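Local coordinates for protein aggretin alpha chain (Agkistrodon rhodostoma, PDB 3BX4) that triggers platelet aggregation by binding the C-type lectin-like receptor CLEC-2 (CLEC1B), setting off Syk and PLC-gamma-2 signalling as part of a snake venom toxin, at residues Gln14-Asp27 / Cys123-Pro135. Numbering follows the deposited sequence.
Sequences QHCYQAFNEQKTWD and CEQMHAFVCKLLP
Cys123 O receives the backbone N-H of Trp26 (3.0 Å), tying the loop before strand 127-133 to the first turn of helix 26-34; a water bonded to the same oxygen also accepts from Asp27 N. Glu124 suits this wet rim, its OE1 taking a hydrogen bond from a second water that is also bonded to Thr25 OG1. Thr25 stands at the N-cap, where its hydroxyl caps the backbone N of Glu28 while CG2 lies against Glu124 O. The flexible thioether of Met126 brings CE to 3.3 Å from Gln23 O.

His127 and Lys24 exchange two nearly straight backbone hydrogen bonds. Between them and the next pair the register slips by two residues, a beta bulge at the corner of segment 14-27. Beyond it the hydrogen-bonded pairs are Phe20-Phe129, Gln18-Cys131 and Cys16-Leu133. With CG between its backbone N and carbonyl carbon (chi1 57°), Phe129 turns its ring back over Phe20 CB, 3.8 Å from the centroid. The two phenyl planes are 19° apart but barely overlap, and Lys24 CD approaches Phe129 CE1 obliquely at 3.6 Å. Val130 and Ala19 form a non-hydrogen-bonded pair with CA atoms 4.2 Å apart, where a methyl and a beta-branched chain pack well. Cys131 SG lies obliquely beside Phe20.

Lys132, fully extended, runs its methylenes alongside Tyr17 and sets CE over the centre of the His15 imidazole, 3.6 Å away; its ammonium forms salt bridges with Glu46 and Glu50. Pro135 CG touches the Cys16 sulfur.

The ladder pairs strand 15-21, near the N terminus, with the last strand, the joining of chain ends characteristic of the C-type lectin fold. Strand 69-76 runs parallel to 127-133, helix 26-34 packs on Phe129 and is fastened by the Cys33-Cys131 disulfide, and helix 48-59 covers Tyr17 and Val130.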
loop_
_atom_site.group_PDB
_atom_site.type_symbol
_atom_site.label_atom_id
_atom_site.label_comp_id
_atom_site.label_asym_id
_atom_site.label_seq_id
_atom_site.Cartn_x
_atom_site.Cartn_y
_atom_site.Cartn_z
ATOM N N GLN C 14 15.426 13.754 -22.422
ATOM C CA GLN C 14 16.619 13.559 -21.588
ATOM C C GLN C 14 16.582 12.258 -20.770
ATOM O O GLN C 14 17.448 12.029 -19.935
ATOM C CB GLN C 14 16.839 14.766 -20.635
ATOM C CG GLN C 14 15.872 14.827 -19.502
ATOM C CD GLN C 14 14.546 15.568 -19.779
ATOM O OE1 GLN C 14 13.850 15.332 -20.783
ATOM N NE2 GLN C 14 14.179 16.474 -18.840
ATOM N N HIS C 15 15.589 11.417 -21.049
ATOM C CA HIS C 15 15.391 10.182 -20.231
ATOM C C HIS C 15 15.621 8.941 -21.085
ATOM O O HIS C 15 15.653 8.973 -22.310
ATOM C CB HIS C 15 13.973 10.147 -19.642
ATOM C CG HIS C 15 13.708 11.196 -18.598
ATOM N ND1 HIS C 15 13.093 12.388 -18.901
ATOM C CD2 HIS C 15 13.987 11.229 -17.276
ATOM C CE1 HIS C 15 12.997 13.122 -17.800
ATOM N NE2 HIS C 15 13.527 12.444 -16.799
ATOM N N CYS C 16 15.770 7.816 -20.364
ATOM C CA CYS C 16 15.916 6.489 -21.000
ATOM C C CYS C 16 14.729 5.631 -20.521
ATOM O O CYS C 16 14.287 5.687 -19.368
ATOM C CB CYS C 16 17.211 5.804 -20.543
ATOM S SG CYS C 16 18.662 6.818 -20.990
ATOM N N TYR C 17 14.251 4.753 -21.412
ATOM C CA TYR C 17 13.034 4.045 -21.077
ATOM C C TYR C 17 13.194 2.575 -21.496
ATOM O O TYR C 17 13.926 2.252 -22.437
ATOM C CB TYR C 17 11.857 4.583 -21.905
ATOM C CG TYR C 17 11.496 6.015 -21.672
ATOM C CD1 TYR C 17 12.344 7.016 -22.185
ATOM C CD2 TYR C 17 10.358 6.360 -20.979
ATOM C CE1 TYR C 17 12.021 8.382 -21.983
ATOM C CE2 TYR C 17 10.047 7.706 -20.758
ATOM C CZ TYR C 17 10.906 8.691 -21.317
ATOM O OH TYR C 17 10.630 10.068 -21.087
ATOM N N GLN C 18 12.489 1.713 -20.798
ATOM C CA GLN C 18 12.479 0.290 -21.267
ATOM C C GLN C 18 11.182 -0.335 -20.859
ATOM O O GLN C 18 10.753 -0.231 -19.722
ATOM C CB GLN C 18 13.691 -0.492 -20.724
ATOM C CG GLN C 18 13.734 -1.976 -21.292
ATOM C CD GLN C 18 15.004 -2.697 -20.963
ATOM O OE1 GLN C 18 15.980 -2.159 -20.359
ATOM N NE2 GLN C 18 15.044 -3.936 -21.387
ATOM N N ALA C 19 10.562 -1.100 -21.805
ATOM C CA ALA C 19 9.308 -1.797 -21.514
ATOM C C ALA C 19 9.683 -3.278 -21.236
ATOM O O ALA C 19 10.504 -3.822 -21.967
ATOM C CB ALA C 19 8.386 -1.736 -22.695
ATOM N N PHE C 20 9.182 -3.827 -20.136
ATOM C CA PHE C 20 9.551 -5.182 -19.676
ATOM C C PHE C 20 8.326 -6.022 -19.788
ATOM O O PHE C 20 7.240 -5.645 -19.376
ATOM C CB PHE C 20 10.066 -5.166 -18.234
ATOM C CG PHE C 20 11.386 -4.493 -18.074
ATOM C CD1 PHE C 20 11.442 -3.093 -17.844
ATOM C CD2 PHE C 20 12.592 -5.212 -18.203
ATOM C CE1 PHE C 20 12.678 -2.434 -17.742
ATOM C CE2 PHE C 20 13.858 -4.548 -18.094
ATOM C CZ PHE C 20 13.895 -3.131 -17.856
ATOM N N ASN C 21 8.498 -7.221 -20.382
ATOM C CA ASN C 21 7.339 -8.095 -20.464
ATOM C C ASN C 21 7.212 -9.018 -19.264
ATOM O O ASN C 21 6.114 -9.594 -19.120
ATOM C CB ASN C 21 7.372 -8.883 -21.749
ATOM C CG ASN C 21 8.712 -9.454 -21.995
ATOM O OD1 ASN C 21 9.493 -8.899 -22.777
ATOM N ND2 ASN C 21 9.026 -10.568 -21.333
ATOM N N GLU C 22 8.248 -9.135 -18.417
ATOM C CA GLU C 22 8.114 -9.758 -17.059
ATOM C C GLU C 22 6.803 -9.261 -16.441
ATOM O O GLU C 22 6.579 -8.049 -16.308
ATOM C CB GLU C 22 9.218 -9.348 -16.055
ATOM C CG GLU C 22 10.567 -10.044 -16.067
ATOM C CD GLU C 22 11.648 -9.164 -16.714
ATOM O OE1 GLU C 22 11.284 -8.205 -17.435
ATOM O OE2 GLU C 22 12.852 -9.414 -16.493
ATOM N N GLN C 23 5.934 -10.156 -16.003
ATOM C CA GLN C 23 4.689 -9.709 -15.365
ATOM C C GLN C 23 4.811 -9.572 -13.854
ATOM O O GLN C 23 5.131 -10.536 -13.119
ATOM C CB GLN C 23 3.536 -10.650 -15.789
ATOM C CG GLN C 23 3.082 -10.429 -17.295
ATOM C CD GLN C 23 1.803 -11.174 -17.636
ATOM O OE1 GLN C 23 1.696 -12.374 -17.323
ATOM N NE2 GLN C 23 0.813 -10.492 -18.272
ATOM N N LYS C 24 4.601 -8.338 -13.341
ATOM C CA LYS C 24 4.813 -8.013 -11.942
ATOM C C LYS C 24 3.664 -7.147 -11.431
ATOM O O LYS C 24 2.994 -6.456 -12.221
ATOM C CB LYS C 24 6.133 -7.213 -11.786
ATOM C CG LYS C 24 7.372 -8.041 -11.963
ATOM C CD LYS C 24 8.666 -7.222 -11.841
ATOM C CE LYS C 24 9.858 -8.213 -12.068
ATOM N NZ LYS C 24 10.154 -8.957 -10.761
ATOM N N THR C 25 3.424 -7.218 -10.123
ATOM C CA THR C 25 2.408 -6.347 -9.453
ATOM C C THR C 25 2.982 -4.934 -9.617
ATOM O O THR C 25 4.138 -4.798 -9.928
ATOM C CB THR C 25 2.259 -6.630 -7.920
ATOM O OG1 THR C 25 3.513 -6.425 -7.260
ATOM C CG2 THR C 25 1.839 -8.134 -7.728
ATOM N N TRP C 26 2.154 -3.964 -9.326
ATOM C CA TRP C 26 2.622 -2.543 -9.419
ATOM C C TRP C 26 3.846 -2.371 -8.499
ATOM O O TRP C 26 4.891 -1.853 -8.979
ATOM C CB TRP C 26 1.487 -1.622 -9.093
ATOM C CG TRP C 26 1.793 -0.145 -9.402
ATOM C CD1 TRP C 26 1.527 0.538 -10.581
ATOM C CD2 TRP C 26 2.535 0.750 -8.559
ATOM N NE1 TRP C 26 2.017 1.872 -10.468
ATOM C CE2 TRP C 26 2.651 1.989 -9.257
ATOM C CE3 TRP C 26 3.076 0.630 -7.277
ATOM C CZ2 TRP C 26 3.316 3.103 -8.687
ATOM C CZ3 TRP C 26 3.736 1.707 -6.718
ATOM C CH2 TRP C 26 3.836 2.941 -7.434
ATOM N N ASP C 27 3.723 -2.772 -7.239
ATOM C CA ASP C 27 4.837 -2.624 -6.261
ATOM C C ASP C 27 6.086 -3.357 -6.683
ATOM O O ASP C 27 7.198 -2.819 -6.613
ATOM C CB ASP C 27 4.386 -3.116 -4.865
ATOM C CG ASP C 27 3.526 -2.110 -4.079
ATOM O OD1 ASP C 27 3.470 -0.852 -4.308
ATOM O OD2 ASP C 27 2.955 -2.601 -3.069
ATOM N N CYS C 123 -3.828 -3.062 -8.247
ATOM C CA CYS C 123 -2.374 -3.072 -7.947
ATOM C C CYS C 123 -1.684 -4.414 -7.800
ATOM O O CYS C 123 -0.544 -4.560 -8.162
ATOM C CB CYS C 123 -2.151 -2.342 -6.625
ATOM S SG CYS C 123 -2.601 -0.563 -6.695
ATOM N N GLU C 124 -2.424 -5.393 -7.298
ATOM C CA GLU C 124 -1.845 -6.715 -6.993
ATOM C C GLU C 124 -1.857 -7.633 -8.188
ATOM O O GLU C 124 -1.329 -8.761 -8.047
ATOM C CB GLU C 124 -2.577 -7.357 -5.798
ATOM C CG GLU C 124 -2.296 -6.583 -4.487
ATOM C CD GLU C 124 -0.766 -6.365 -4.128
ATOM O OE1 GLU C 124 0.098 -7.246 -4.352
ATOM O OE2 GLU C 124 -0.418 -5.283 -3.572
ATOM N N GLN C 125 -2.380 -7.162 -9.330
ATOM C CA GLN C 125 -2.309 -7.973 -10.563
ATOM C C GLN C 125 -0.967 -7.821 -11.267
ATOM O O GLN C 125 -0.320 -6.744 -11.327
ATOM C CB GLN C 125 -3.420 -7.634 -11.546
ATOM C CG GLN C 125 -4.797 -8.046 -11.076
ATOM C CD GLN C 125 -5.757 -8.021 -12.226
ATOM O OE1 GLN C 125 -5.353 -7.899 -13.393
ATOM N NE2 GLN C 125 -7.044 -8.078 -11.910
ATOM N N MET C 126 -0.491 -8.907 -11.818
ATOM C CA MET C 126 0.787 -8.978 -12.523
ATOM C C MET C 126 0.614 -8.597 -13.980
ATOM O O MET C 126 -0.151 -9.202 -14.762
ATOM C CB MET C 126 1.399 -10.439 -12.383
ATOM C CG MET C 126 1.811 -10.803 -10.950
ATOM S SD MET C 126 1.801 -12.668 -10.835
ATOM C CE MET C 126 3.329 -12.888 -11.622
ATOM N N HIS C 127 1.355 -7.573 -14.374
ATOM C CA HIS C 127 1.361 -7.087 -15.749
ATOM C C HIS C 127 2.750 -6.620 -16.148
ATOM O O HIS C 127 3.582 -6.378 -15.310
ATOM C CB HIS C 127 0.316 -5.956 -15.968
ATOM C CG HIS C 127 -1.103 -6.403 -15.754
ATOM N ND1 HIS C 127 -1.785 -7.153 -16.693
ATOM C CD2 HIS C 127 -1.891 -6.360 -14.658
ATOM C CE1 HIS C 127 -2.957 -7.510 -16.193
ATOM N NE2 HIS C 127 -3.074 -6.992 -14.982
ATOM N N ALA C 128 2.925 -6.452 -17.454
ATOM C CA ALA C 128 4.112 -5.827 -18.044
ATOM C C ALA C 128 4.146 -4.344 -17.519
ATOM O O ALA C 128 3.172 -3.855 -16.944
ATOM C CB ALA C 128 3.959 -5.816 -19.557
ATOM N N PHE C 129 5.293 -3.713 -17.731
ATOM C CA PHE C 129 5.438 -2.330 -17.152
ATOM C C PHE C 129 6.498 -1.560 -17.911
ATOM O O PHE C 129 7.306 -2.061 -18.641
ATOM C CB PHE C 129 5.789 -2.462 -15.665
ATOM C CG PHE C 129 7.003 -3.258 -15.378
ATOM C CD1 PHE C 129 6.934 -4.666 -15.191
ATOM C CD2 PHE C 129 8.258 -2.680 -15.294
ATOM C CE1 PHE C 129 8.077 -5.407 -14.932
ATOM C CE2 PHE C 129 9.403 -3.424 -15.041
ATOM C CZ PHE C 129 9.315 -4.848 -14.870
ATOM N N VAL C 130 6.610 -0.214 -17.691
ATOM C CA VAL C 130 7.656 0.434 -18.413
ATOM C C VAL C 130 8.452 1.276 -17.342
ATOM O O VAL C 130 7.755 1.879 -16.500
ATOM C CB VAL C 130 7.060 1.492 -19.453
ATOM C CG1 VAL C 130 8.182 2.297 -20.052
ATOM C CG2 VAL C 130 6.253 0.714 -20.576
ATOM N N CYS C 131 9.785 1.164 -17.378
ATOM C CA CYS C 131 10.710 1.957 -16.456
ATOM C C CYS C 131 11.173 3.184 -17.222
ATOM O O CYS C 131 11.347 3.191 -18.425
ATOM C CB CYS C 131 11.974 1.182 -15.987
ATOM S SG CYS C 131 11.504 -0.368 -15.071
ATOM N N LYS C 132 11.419 4.245 -16.456
ATOM C CA LYS C 132 11.908 5.555 -17.004
ATOM C C LYS C 132 13.069 5.882 -16.091
ATOM O O LYS C 132 12.940 5.784 -14.854
ATOM C CB LYS C 132 10.793 6.615 -16.939
ATOM C CG LYS C 132 11.241 8.116 -17.175
ATOM C CD LYS C 132 10.003 8.927 -17.212
ATOM C CE LYS C 132 10.326 10.476 -17.371
ATOM N NZ LYS C 132 9.082 11.244 -17.330
ATOM N N LEU C 133 14.183 6.306 -16.688
ATOM C CA LEU C 133 15.400 6.638 -15.967
ATOM C C LEU C 133 15.945 8.024 -16.388
ATOM O O LEU C 133 15.895 8.368 -17.540
ATOM C CB LEU C 133 16.425 5.570 -16.332
ATOM C CG LEU C 133 17.841 5.683 -15.924
ATOM C CD1 LEU C 133 17.819 5.395 -14.379
ATOM C CD2 LEU C 133 18.742 4.677 -16.654
ATOM N N LEU C 134 16.475 8.793 -15.428
ATOM C CA LEU C 134 17.297 9.958 -15.747
ATOM C C LEU C 134 18.732 9.523 -15.459
ATOM O O LEU C 134 19.082 9.287 -14.281
ATOM C CB LEU C 134 16.887 11.145 -14.861
ATOM C CG LEU C 134 17.740 12.391 -15.146
ATOM C CD1 LEU C 134 17.355 12.971 -16.525
ATOM C CD2 LEU C 134 17.466 13.364 -13.980
ATOM N N PRO C 135 19.514 9.295 -16.521
ATOM C CA PRO C 135 20.836 8.709 -16.394
ATOM C C PRO C 135 21.824 9.668 -15.727
ATOM O O PRO C 135 21.690 10.887 -15.899
ATOM C CB PRO C 135 21.217 8.333 -17.843
ATOM C CG PRO C 135 20.359 9.135 -18.746
ATOM C CD PRO C 135 19.127 9.537 -17.938
HETATM O O HOH W 1 3.321 -6.981 -4.648
HETATM O O HOH W 2 1.263 -3.745 -6.034
#